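Long-range contacts in acyl-homoserine-lactone synthase (Mesorhizobium sp. ORS 3359, PDB 6WNS), which makes acyl-homoserine lactone quorum-sensing signals, probably by joining an acyl group carried on coenzyme A to S-adenosylmethionine: residues A[23-27]-A[45-51]; A[70-76]-A[100-106]; A[120-126]-A[192-196]. One frame throughout, in Å; residues are numbered along the deposited sequence.

Contact 1: A[23-27]-A[45-51]; sequences FRIRY and IEIDAFD
Arg26, on helix 16-31, holds two carboxylates of the loop at 45-51 with one guanidinium, and Arg26, Glu46 and Asp51 together make a salt-bridge network. Glu46 is gripped side-on: Arg26 NE lies 2.9 Å from Glu46 OE1 and Arg26 NH2 3.0 Å from the same oxygen, both reaching it from one face of the carboxylate while OE1 stays in the guanidinium plane. Asp51 is gripped end-on, with Arg26 NH1 2.9 Å from Asp51 OD2 and Arg26 NH2 2.8 Å from Asp51 OD1. Both bonds arrive on the syn side but out of the carboxylate plane, because the two flat groups are turned 43° against each other. The bend at chi3 (53°) in an otherwise straight arginine chain presents NE and NH2 to one acid and the two terminal nitrogens to the other. A leucine in place of Arg26 would probably cost Glu46 OE1 and both Asp51 oxygens a charged partner, weakening the tie between loop and helix.

Phe23 flanks this network. Its CD2 sits above one guanidinium face, near the rim, and its edge meets the acid, CE2 lying 3.7 Å from Asp51 CG; Ile47 CG1 packs against the same CE2. One turn of helix is tied to the loop by Glu46 N, which donates to Phe23 O at 3.2 Å.

Farther out, Arg105 shares Glu46 OE1, whereas Asp51 OD2 also takes Arg72 and the hydroxyl of Tyr57. As in related LuxI-type synthases, this charged cluster probably borders the S-adenosylmethionine site. The loop is itself braced by a type I turn from Asp48 to Asp51 and by an Asx turn at Asp48; within it, Asp48 N donates to the anti lone pair of Asp51 OD1 at 2.9 Å.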
loop_
_atom_site.group_PDB
_atom_site.type_symbol
_atom_site.label_atom_id
_atom_site.label_comp_id
_atom_site.label_asym_id
_atom_site.label_seq_id
_atom_site.Cartn_x
_atom_site.Cartn_y
_atom_site.Cartn_z
ATOM N N PHE A 23 -5.129 -5.507 12.259
ATOM C CA PHE A 23 -4.136 -6.592 12.473
ATOM C C PHE A 23 -4.805 -7.986 12.455
ATOM O O PHE A 23 -4.202 -9.000 12.055
ATOM C CB PHE A 23 -3.317 -6.330 13.710
ATOM C CG PHE A 23 -2.290 -5.267 13.424
ATOM C CD1 PHE A 23 -2.389 -4.010 14.000
ATOM C CD2 PHE A 23 -1.224 -5.525 12.590
ATOM C CE1 PHE A 23 -1.457 -3.005 13.722
ATOM C CE2 PHE A 23 -0.286 -4.540 12.326
ATOM C CZ PHE A 23 -0.417 -3.271 12.862
ATOM N N ARG A 24 -6.068 -8.058 12.820
ATOM C CA ARG A 24 -6.860 -9.324 12.752
ATOM C C ARG A 24 -7.143 -9.638 11.298
ATOM O O ARG A 24 -7.066 -10.811 10.912
ATOM C CB ARG A 24 -8.158 -9.191 13.570
ATOM C CG ARG A 24 -7.899 -9.033 15.066
ATOM C CD ARG A 24 -9.056 -9.464 15.996
ATOM N NE ARG A 24 -9.206 -8.720 17.252
ATOM C CZ ARG A 24 -8.251 -8.123 18.000
ATOM N NH1 ARG A 24 -6.972 -8.136 17.634
ATOM N NH2 ARG A 24 -8.594 -7.473 19.117
ATOM N N ILE A 25 -7.529 -8.621 10.519
ATOM C CA ILE A 25 -7.771 -8.743 9.070
ATOM C C ILE A 25 -6.516 -9.259 8.364
ATOM O O ILE A 25 -6.610 -10.146 7.472
ATOM C CB ILE A 25 -8.298 -7.412 8.523
ATOM C CG1 ILE A 25 -9.745 -7.205 8.968
ATOM C CG2 ILE A 25 -8.167 -7.390 7.031
ATOM C CD1 ILE A 25 -10.308 -5.827 8.612
ATOM N N ARG A 26 -5.360 -8.742 8.719
ATOM C CA ARG A 26 -4.077 -9.245 8.134
ATOM C C ARG A 26 -3.868 -10.723 8.427
ATOM O O ARG A 26 -3.333 -11.493 7.557
ATOM C CB ARG A 26 -2.961 -8.342 8.670
ATOM C CG ARG A 26 -3.008 -7.044 7.879
ATOM C CD ARG A 26 -1.967 -6.067 8.229
ATOM N NE ARG A 26 -0.630 -6.668 8.176
ATOM C CZ ARG A 26 0.449 -5.986 8.532
ATOM N NH1 ARG A 26 0.379 -4.682 8.662
ATOM N NH2 ARG A 26 1.583 -6.609 8.733
ATOM N N TYR A 27 -4.314 -11.186 9.583
ATOM C CA TYR A 27 -4.305 -12.637 9.876
ATOM C C TYR A 27 -5.216 -13.350 8.873
ATOM O O TYR A 27 -4.750 -14.297 8.230
ATOM C CB TYR A 27 -4.724 -12.920 11.311
ATOM C CG TYR A 27 -5.159 -14.324 11.500
ATOM C CD1 TYR A 27 -4.200 -15.286 11.727
ATOM C CD2 TYR A 27 -6.489 -14.718 11.390
ATOM C CE1 TYR A 27 -4.536 -16.603 11.909
ATOM C CE2 TYR A 27 -6.852 -16.047 11.577
ATOM C CZ TYR A 27 -5.861 -16.990 11.811
ATOM O OH TYR A 27 -6.104 -18.315 12.016
ATOM N N ILE A 45 -3.271 -12.503 14.741
ATOM C CA ILE A 45 -2.879 -11.268 14.046
ATOM C C ILE A 45 -1.719 -11.601 13.093
ATOM O O ILE A 45 -1.113 -12.652 13.227
ATOM C CB ILE A 45 -2.460 -10.149 15.012
ATOM C CG1 ILE A 45 -1.241 -10.596 15.793
ATOM C CG2 ILE A 45 -3.576 -9.707 15.941
ATOM C CD1 ILE A 45 -0.476 -9.460 16.470
ATOM N N GLU A 46 -1.533 -10.748 12.119
ATOM C CA GLU A 46 -0.300 -10.803 11.272
ATOM C C GLU A 46 0.373 -9.431 11.398
ATOM O O GLU A 46 -0.261 -8.376 11.205
ATOM C CB GLU A 46 -0.617 -11.283 9.880
ATOM C CG GLU A 46 0.624 -11.505 8.999
ATOM C CD GLU A 46 1.224 -10.237 8.399
ATOM O OE1 GLU A 46 0.459 -9.323 8.032
ATOM O OE2 GLU A 46 2.498 -10.235 8.218
ATOM N N ILE A 47 1.689 -9.470 11.623
ATOM C CA ILE A 47 2.472 -8.270 11.910
ATOM C C ILE A 47 3.917 -8.588 11.520
ATOM O O ILE A 47 4.381 -9.691 11.749
ATOM C CB ILE A 47 2.252 -7.814 13.378
ATOM C CG1 ILE A 47 2.892 -6.464 13.667
ATOM C CG2 ILE A 47 2.780 -8.855 14.334
ATOM C CD1 ILE A 47 2.536 -5.898 15.070
ATOM N N ASP A 48 4.604 -7.606 10.954
ATOM C CA ASP A 48 5.975 -7.821 10.471
ATOM C C ASP A 48 6.906 -6.749 11.032
ATOM O O ASP A 48 6.520 -5.897 11.882
ATOM C CB ASP A 48 6.002 -7.955 8.950
ATOM C CG ASP A 48 5.849 -6.655 8.191
ATOM O OD1 ASP A 48 5.856 -5.592 8.861
ATOM O OD2 ASP A 48 5.604 -6.755 6.960
ATOM N N ALA A 49 8.168 -6.819 10.623
ATOM C CA ALA A 49 9.210 -5.933 11.188
ATOM C C ALA A 49 8.911 -4.471 10.877
ATOM O O ALA A 49 9.537 -3.601 11.491
ATOM C CB ALA A 49 10.536 -6.375 10.603
ATOM N N PHE A 50 8.062 -4.182 9.904
ATOM C CA PHE A 50 7.826 -2.817 9.417
ATOM C C PHE A 50 6.630 -2.178 10.075
ATOM O O PHE A 50 6.392 -0.949 9.874
ATOM C CB PHE A 50 7.710 -2.800 7.899
ATOM C CG PHE A 50 8.866 -3.536 7.263
ATOM C CD1 PHE A 50 10.194 -3.129 7.468
ATOM C CD2 PHE A 50 8.636 -4.631 6.450
ATOM C CE1 PHE A 50 11.253 -3.831 6.878
ATOM C CE2 PHE A 50 9.692 -5.347 5.910
ATOM C CZ PHE A 50 10.998 -4.910 6.071
ATOM N N ASP A 51 5.922 -2.935 10.915
ATOM C CA ASP A 51 4.807 -2.363 11.689
ATOM C C ASP A 51 5.396 -1.772 12.964
ATOM O O ASP A 51 5.393 -2.467 13.991
ATOM C CB ASP A 51 3.752 -3.460 11.957
ATOM C CG ASP A 51 3.058 -3.957 10.733
ATOM O OD1 ASP A 51 3.244 -5.148 10.376
ATOM O OD2 ASP A 51 2.429 -3.100 10.047
#

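Contact 2: A[70-76]-A[100-106]; sequences GSRLVPT and IFEWTRF
Ile100 O accepts twice from Thr76, from the backbone N at 3.1 Å and from OG1 at 2.6 Å, the hydroxyl coming from above the carbonyl plane. This grip closes one end of an antiparallel pair of strands, 69-75 and 100-108, in the middle of the mixed sheet of an acetyltransferase-like fold. Val74 with Glu102 and Arg72 with Thr104 are hydrogen-bonded pairs; Leu73 with Trp103 is a non-hydrogen-bonded one. Beyond Thr104 the register slips by one residue, with Arg105 and Phe106 both opposite Ser71, a beta bulge in which Arg105 takes a left-handed backbone conformation.

On the face carrying Arg72 and Thr104, the arginine chain bends at chi3 (64°) to lay its guanidinium edge on the threonine. Arg72 NE donates to Thr104 OG1 at 2.8 Å in the guanidinium plane, and NH2 adds a weak bond. Arg105 CG covers a face of this guanidinium, and the two arginines lie side by side, both reaching Asp48 of the 45-51 loop, Arg72 at OD1 and Arg105, besides its bridge to Glu46, at OD2. Glu102 turns its carboxylate to the backbone N of Leu81 and Met82.

Near Thr76, Pro75 CA sits 3.6 Å from the centroid of the Phe101 ring, squarely over its face in a CH-pi contact. On the face opposite Arg72 and Thr104, the indole edge of Trp103 meets Ser71, and its NE1, buried without a polar partner, lies 3.2 Å from Ser71 CB.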
loop_
_atom_site.group_PDB
_atom_site.type_symbol
_atom_site.label_atom_id
_atom_site.label_comp_id
_atom_site.label_asym_id
_atom_site.label_seq_id
_atom_site.Cartn_x
_atom_site.Cartn_y
_atom_site.Cartn_z
ATOM N N GLY A 70 -7.089 -1.316 2.002
ATOM C CA GLY A 70 -6.062 -0.416 2.541
ATOM C C GLY A 70 -4.697 -0.631 1.982
ATOM O O GLY A 70 -4.572 -1.309 0.957
ATOM N N SER A 71 -3.722 0.025 2.629
ATOM C CA SER A 71 -2.303 -0.049 2.245
ATOM C C SER A 71 -1.458 0.507 3.370
ATOM O O SER A 71 -2.018 1.098 4.292
ATOM C CB SER A 71 -2.082 0.627 0.903
ATOM O OG SER A 71 -3.100 1.542 0.663
ATOM N N ARG A 72 -0.165 0.308 3.255
ATOM C CA ARG A 72 0.834 0.729 4.247
ATOM C C ARG A 72 1.955 1.436 3.509
ATOM O O ARG A 72 2.248 1.076 2.357
ATOM C CB ARG A 72 1.414 -0.451 5.001
ATOM C CG ARG A 72 2.425 -0.114 6.069
ATOM C CD ARG A 72 2.847 -1.407 6.760
ATOM N NE ARG A 72 3.542 -2.403 5.930
ATOM C CZ ARG A 72 4.171 -3.436 6.432
ATOM N NH1 ARG A 72 4.129 -3.618 7.754
ATOM N NH2 ARG A 72 4.853 -4.283 5.654
ATOM N N LEU A 73 2.395 2.515 4.110
ATOM C CA LEU A 73 3.575 3.271 3.633
ATOM C C LEU A 73 4.605 3.280 4.751
ATOM O O LEU A 73 4.258 3.636 5.946
ATOM C CB LEU A 73 3.136 4.683 3.292
ATOM C CG LEU A 73 2.350 4.840 2.002
ATOM C CD1 LEU A 73 1.812 6.252 1.881
ATOM C CD2 LEU A 73 3.193 4.476 0.790
ATOM N N VAL A 74 5.851 3.088 4.342
ATOM C CA VAL A 74 7.044 3.175 5.218
ATOM C C VAL A 74 8.079 4.121 4.615
ATOM O O VAL A 74 8.381 4.023 3.427
ATOM C CB VAL A 74 7.585 1.752 5.372
ATOM C CG1 VAL A 74 8.846 1.694 6.200
ATOM C CG2 VAL A 74 6.532 0.852 5.994
ATOM N N PRO A 75 8.698 5.018 5.404
ATOM C CA PRO A 75 9.726 5.918 4.864
ATOM C C PRO A 75 10.882 5.099 4.260
ATOM O O PRO A 75 11.375 4.134 4.865
ATOM C CB PRO A 75 10.163 6.766 6.074
ATOM C CG PRO A 75 9.432 6.293 7.268
ATOM C CD PRO A 75 8.557 5.121 6.860
ATOM N N THR A 76 11.281 5.384 3.039
ATOM C CA THR A 76 12.396 4.610 2.426
ATOM C C THR A 76 13.720 4.867 3.160
ATOM O O THR A 76 14.622 4.040 2.980
ATOM C CB THR A 76 12.604 4.881 0.941
ATOM O OG1 THR A 76 12.760 6.295 0.720
ATOM C CG2 THR A 76 11.510 4.251 0.117
ATOM N N ILE A 100 10.327 9.937 -0.474
ATOM C CA ILE A 100 10.002 8.615 -1.097
ATOM C C ILE A 100 9.570 7.644 -0.003
ATOM O O ILE A 100 10.400 7.398 0.875
ATOM C CB ILE A 100 11.220 8.085 -1.878
ATOM C CG1 ILE A 100 11.647 9.058 -2.991
ATOM C CG2 ILE A 100 10.956 6.699 -2.435
ATOM C CD1 ILE A 100 12.679 8.494 -3.955
ATOM N N PHE A 101 8.391 6.991 -0.156
ATOM C CA PHE A 101 7.883 6.012 0.843
ATOM C C PHE A 101 7.635 4.711 0.108
ATOM O O PHE A 101 7.404 4.732 -1.112
ATOM C CB PHE A 101 6.619 6.495 1.560
ATOM C CG PHE A 101 6.871 7.413 2.743
ATOM C CD1 PHE A 101 6.343 7.131 4.003
ATOM C CD2 PHE A 101 7.713 8.508 2.618
ATOM C CE1 PHE A 101 6.565 7.992 5.067
ATOM C CE2 PHE A 101 7.921 9.382 3.676
ATOM C CZ PHE A 101 7.342 9.118 4.893
ATOM N N GLU A 102 7.764 3.605 0.811
ATOM C CA GLU A 102 7.528 2.282 0.182
ATOM C C GLU A 102 6.088 1.902 0.495
ATOM O O GLU A 102 5.726 1.965 1.667
ATOM C CB GLU A 102 8.528 1.247 0.659
ATOM C CG GLU A 102 8.175 -0.105 0.089
ATOM C CD GLU A 102 8.820 -1.293 0.740
ATOM O OE1 GLU A 102 8.679 -1.421 1.966
ATOM O OE2 GLU A 102 9.486 -2.103 -0.020
ATOM N N TRP A 103 5.365 1.475 -0.539
ATOM C CA TRP A 103 4.020 0.851 -0.522
ATOM C C TRP A 103 4.142 -0.654 -0.277
ATOM O O TRP A 103 4.862 -1.338 -1.063
ATOM C CB TRP A 103 3.344 1.130 -1.853
ATOM C CG TRP A 103 1.932 0.681 -2.025
ATOM C CD1 TRP A 103 0.999 0.382 -1.077
ATOM C CD2 TRP A 103 1.257 0.601 -3.292
ATOM N NE1 TRP A 103 -0.207 0.105 -1.684
ATOM C CE2 TRP A 103 -0.084 0.259 -3.029
ATOM C CE3 TRP A 103 1.637 0.876 -4.620
ATOM C CZ2 TRP A 103 -1.011 0.081 -4.045
ATOM C CZ3 TRP A 103 0.729 0.694 -5.629
ATOM C CH2 TRP A 103 -0.586 0.309 -5.345
ATOM N N THR A 104 3.454 -1.142 0.767
ATOM C CA THR A 104 3.282 -2.589 0.998
ATOM C C THR A 104 1.807 -2.829 1.357
ATOM O O THR A 104 1.085 -1.868 1.726
ATOM C CB THR A 104 4.282 -3.064 2.067
ATOM O OG1 THR A 104 4.218 -2.193 3.205
ATOM C CG2 THR A 104 5.714 -3.098 1.571
ATOM N N ARG A 105 1.411 -4.093 1.379
ATOM C CA ARG A 105 0.138 -4.527 2.008
ATOM C C ARG A 105 -1.059 -3.819 1.372
ATOM O O ARG A 105 -1.888 -3.319 2.089
ATOM C CB ARG A 105 0.296 -4.369 3.512
ATOM C CG ARG A 105 1.496 -5.154 4.022
ATOM C CD ARG A 105 1.741 -6.581 3.520
ATOM N NE ARG A 105 2.732 -7.247 4.380
ATOM C CZ ARG A 105 2.396 -7.951 5.455
ATOM N NH1 ARG A 105 1.150 -8.376 5.591
ATOM N NH2 ARG A 105 3.333 -8.469 6.223
ATOM N N PHE A 106 -1.128 -3.796 0.045
ATOM C CA PHE A 106 -2.346 -3.359 -0.652
ATOM C C PHE A 106 -3.362 -4.480 -0.551
ATOM O O PHE A 106 -2.998 -5.621 -0.859
ATOM C CB PHE A 106 -2.085 -3.075 -2.121
ATOM C CG PHE A 106 -3.339 -2.843 -2.913
ATOM C CD1 PHE A 106 -3.983 -1.613 -2.876
ATOM C CD2 PHE A 106 -3.877 -3.864 -3.682
ATOM C CE1 PHE A 106 -5.109 -1.395 -3.666
ATOM C CE2 PHE A 106 -5.018 -3.654 -4.440
ATOM C CZ PHE A 106 -5.617 -2.412 -4.441
#

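Contact 3: A[120-126]-A[192-196]; sequences PVAGFVL and AYGIS
Tyr193 lays its ring flat over the backbone of Gly123, whose CA stands 3.2 Å from the ring centroid and only 3° off the normal, a close CH-pi contact. Gly123 N lies over the same face, 3.3 Å from Tyr193 CE1. A side chain at Gly123 would run into the ring, so glycine lets the aromatic lie directly on the helix. Pro120 flanks the ring near its base, with Pro120 CB 3.7 Å from Tyr193 CD1, while at the far end the Tyr193 hydroxyl oxygen is 4.0 Å from Leu126 CD1.

Pro120 is the N-cap of helix 121-135, and Tyr193 comes just before Gly194, where a Schellman motif ends helix 183-192; the contact thus sets the start of one helix against the end of another. In acetyltransferases of this clan the corresponding helix start commonly meets the pyrophosphate of coenzyme A, a role that can only be inferred here.

Past Gly194 the chain leaves the helix, and Ile195 packs against the N-cap Pro120 and against Phe124 in the first turn of helix 121-135. With CG1 set between the backbone N and carbonyl carbon (chi1 57°), its CG2 methyl touches both Pro120 CG and Phe124 CE2, each at 4.0 Å, while CD1 comes over a face of the Phe124 ring.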
loop_
_atom_site.group_PDB
_atom_site.type_symbol
_atom_site.label_atom_id
_atom_site.label_comp_id
_atom_site.label_asym_id
_atom_site.label_seq_id
_atom_site.Cartn_x
_atom_site.Cartn_y
_atom_site.Cartn_z
ATOM N N PRO A 120 -16.024 0.210 -6.432
ATOM C CA PRO A 120 -14.766 0.870 -6.713
ATOM C C PRO A 120 -13.850 0.875 -5.477
ATOM O O PRO A 120 -12.939 1.650 -5.530
ATOM C CB PRO A 120 -15.203 2.275 -7.167
ATOM C CG PRO A 120 -16.600 2.499 -6.587
ATOM C CD PRO A 120 -17.143 1.138 -6.205
ATOM N N VAL A 121 -14.064 0.034 -4.439
ATOM C CA VAL A 121 -13.244 0.106 -3.191
ATOM C C VAL A 121 -11.783 0.179 -3.610
ATOM O O VAL A 121 -11.026 0.929 -3.017
ATOM C CB VAL A 121 -13.439 -1.087 -2.239
ATOM C CG1 VAL A 121 -12.364 -1.089 -1.171
ATOM C CG2 VAL A 121 -14.833 -1.172 -1.620
ATOM N N ALA A 122 -11.393 -0.623 -4.592
ATOM C CA ALA A 122 -10.001 -0.642 -5.070
ATOM C C ALA A 122 -9.666 0.794 -5.479
ATOM O O ALA A 122 -8.672 1.327 -5.017
ATOM C CB ALA A 122 -9.799 -1.630 -6.186
ATOM N N GLY A 123 -10.493 1.377 -6.347
ATOM C CA GLY A 123 -10.354 2.789 -6.780
ATOM C C GLY A 123 -10.049 3.738 -5.587
ATOM O O GLY A 123 -8.970 4.501 -5.609
ATOM N N PHE A 124 -10.998 3.649 -4.596
ATOM C CA PHE A 124 -11.009 4.479 -3.346
ATOM C C PHE A 124 -9.660 4.329 -2.644
ATOM O O PHE A 124 -9.109 5.344 -2.171
ATOM C CB PHE A 124 -12.107 4.067 -2.359
ATOM C CG PHE A 124 -13.424 4.767 -2.549
ATOM C CD1 PHE A 124 -13.760 5.856 -1.755
ATOM C CD2 PHE A 124 -14.342 4.306 -3.479
ATOM C CE1 PHE A 124 -14.976 6.491 -1.920
ATOM C CE2 PHE A 124 -15.552 4.953 -3.647
ATOM C CZ PHE A 124 -15.864 6.047 -2.870
ATOM N N VAL A 125 -9.141 3.090 -2.571
ATOM C CA VAL A 125 -7.818 2.791 -1.938
ATOM C C VAL A 125 -6.674 3.341 -2.798
ATOM O O VAL A 125 -5.775 3.962 -2.249
ATOM C CB VAL A 125 -7.617 1.276 -1.730
ATOM C CG1 VAL A 125 -6.246 1.004 -1.132
ATOM C CG2 VAL A 125 -8.726 0.661 -0.891
ATOM N N LEU A 126 -6.662 3.046 -4.098
ATOM C CA LEU A 126 -5.543 3.492 -4.965
ATOM C C LEU A 126 -5.534 5.047 -5.027
ATOM O O LEU A 126 -4.543 5.683 -4.674
ATOM C CB LEU A 126 -5.746 2.839 -6.334
ATOM C CG LEU A 126 -5.446 1.340 -6.435
ATOM C CD1 LEU A 126 -5.919 0.793 -7.764
ATOM C CD2 LEU A 126 -3.946 1.091 -6.313
ATOM N N ALA A 192 -11.218 6.741 -14.007
ATOM C CA ALA A 192 -11.278 5.305 -14.353
ATOM C C ALA A 192 -12.379 4.653 -13.499
ATOM O O ALA A 192 -13.198 3.793 -14.080
ATOM C CB ALA A 192 -9.929 4.684 -14.164
ATOM N N TYR A 193 -12.468 5.090 -12.207
ATOM C CA TYR A 193 -13.473 4.551 -11.255
ATOM C C TYR A 193 -14.671 5.476 -11.084
ATOM O O TYR A 193 -15.526 5.145 -10.211
ATOM C CB TYR A 193 -12.846 4.336 -9.882
ATOM C CG TYR A 193 -11.897 3.181 -9.873
ATOM C CD1 TYR A 193 -12.327 1.919 -9.506
ATOM C CD2 TYR A 193 -10.587 3.342 -10.281
ATOM C CE1 TYR A 193 -11.451 0.844 -9.484
ATOM C CE2 TYR A 193 -9.700 2.279 -10.268
ATOM C CZ TYR A 193 -10.137 1.027 -9.878
ATOM O OH TYR A 193 -9.245 0.003 -9.854
ATOM N N GLY A 194 -14.691 6.596 -11.828
ATOM C CA GLY A 194 -15.782 7.595 -11.802
ATOM C C GLY A 194 -16.386 7.739 -10.416
ATOM O O GLY A 194 -17.546 7.342 -10.244
ATOM N N ILE A 195 -15.638 8.227 -9.422
ATOM C CA ILE A 195 -16.291 8.690 -8.163
ATOM C C ILE A 195 -15.878 10.138 -7.895
ATOM O O ILE A 195 -14.867 10.632 -8.485
ATOM C CB ILE A 195 -16.072 7.747 -6.970
ATOM C CG1 ILE A 195 -14.585 7.528 -6.680
ATOM C CG2 ILE A 195 -16.834 6.434 -7.172
ATOM C CD1 ILE A 195 -13.970 8.661 -5.909
ATOM N N SER A 196 -16.691 10.792 -7.069
ATOM C CA SER A 196 -16.835 12.262 -7.022
ATOM C C SER A 196 -16.526 12.791 -5.624
ATOM O O SER A 196 -15.630 13.620 -5.543
ATOM C CB SER A 196 -18.210 12.677 -7.428
ATOM O OG SER A 196 -18.759 11.750 -8.341
#

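Overall arrangement
Following the chain from the N terminus, contact 1 folds the loop after helix 16-31 back onto that helix before strand 56-60 begins. Contact 2 then pairs strand 69-75 with strand 100-108, closing the excursion that holds helix 81-84, and contact 3 brings the chain after helix 183-192 to the start of helix 121-135, closing the longest loop of the three. They follow in series, neither nested nor crossed. Contacts 1 and 2 meet where acids of the 45-51 loop reach arginines of strands 69-75 and 100-108. On the sheet face bearing Ser71 and Trp103, Val125 and Leu126 pack against contact 2, whereas contacts 1 and 3 stay about 11 Å apart at their nearest atoms.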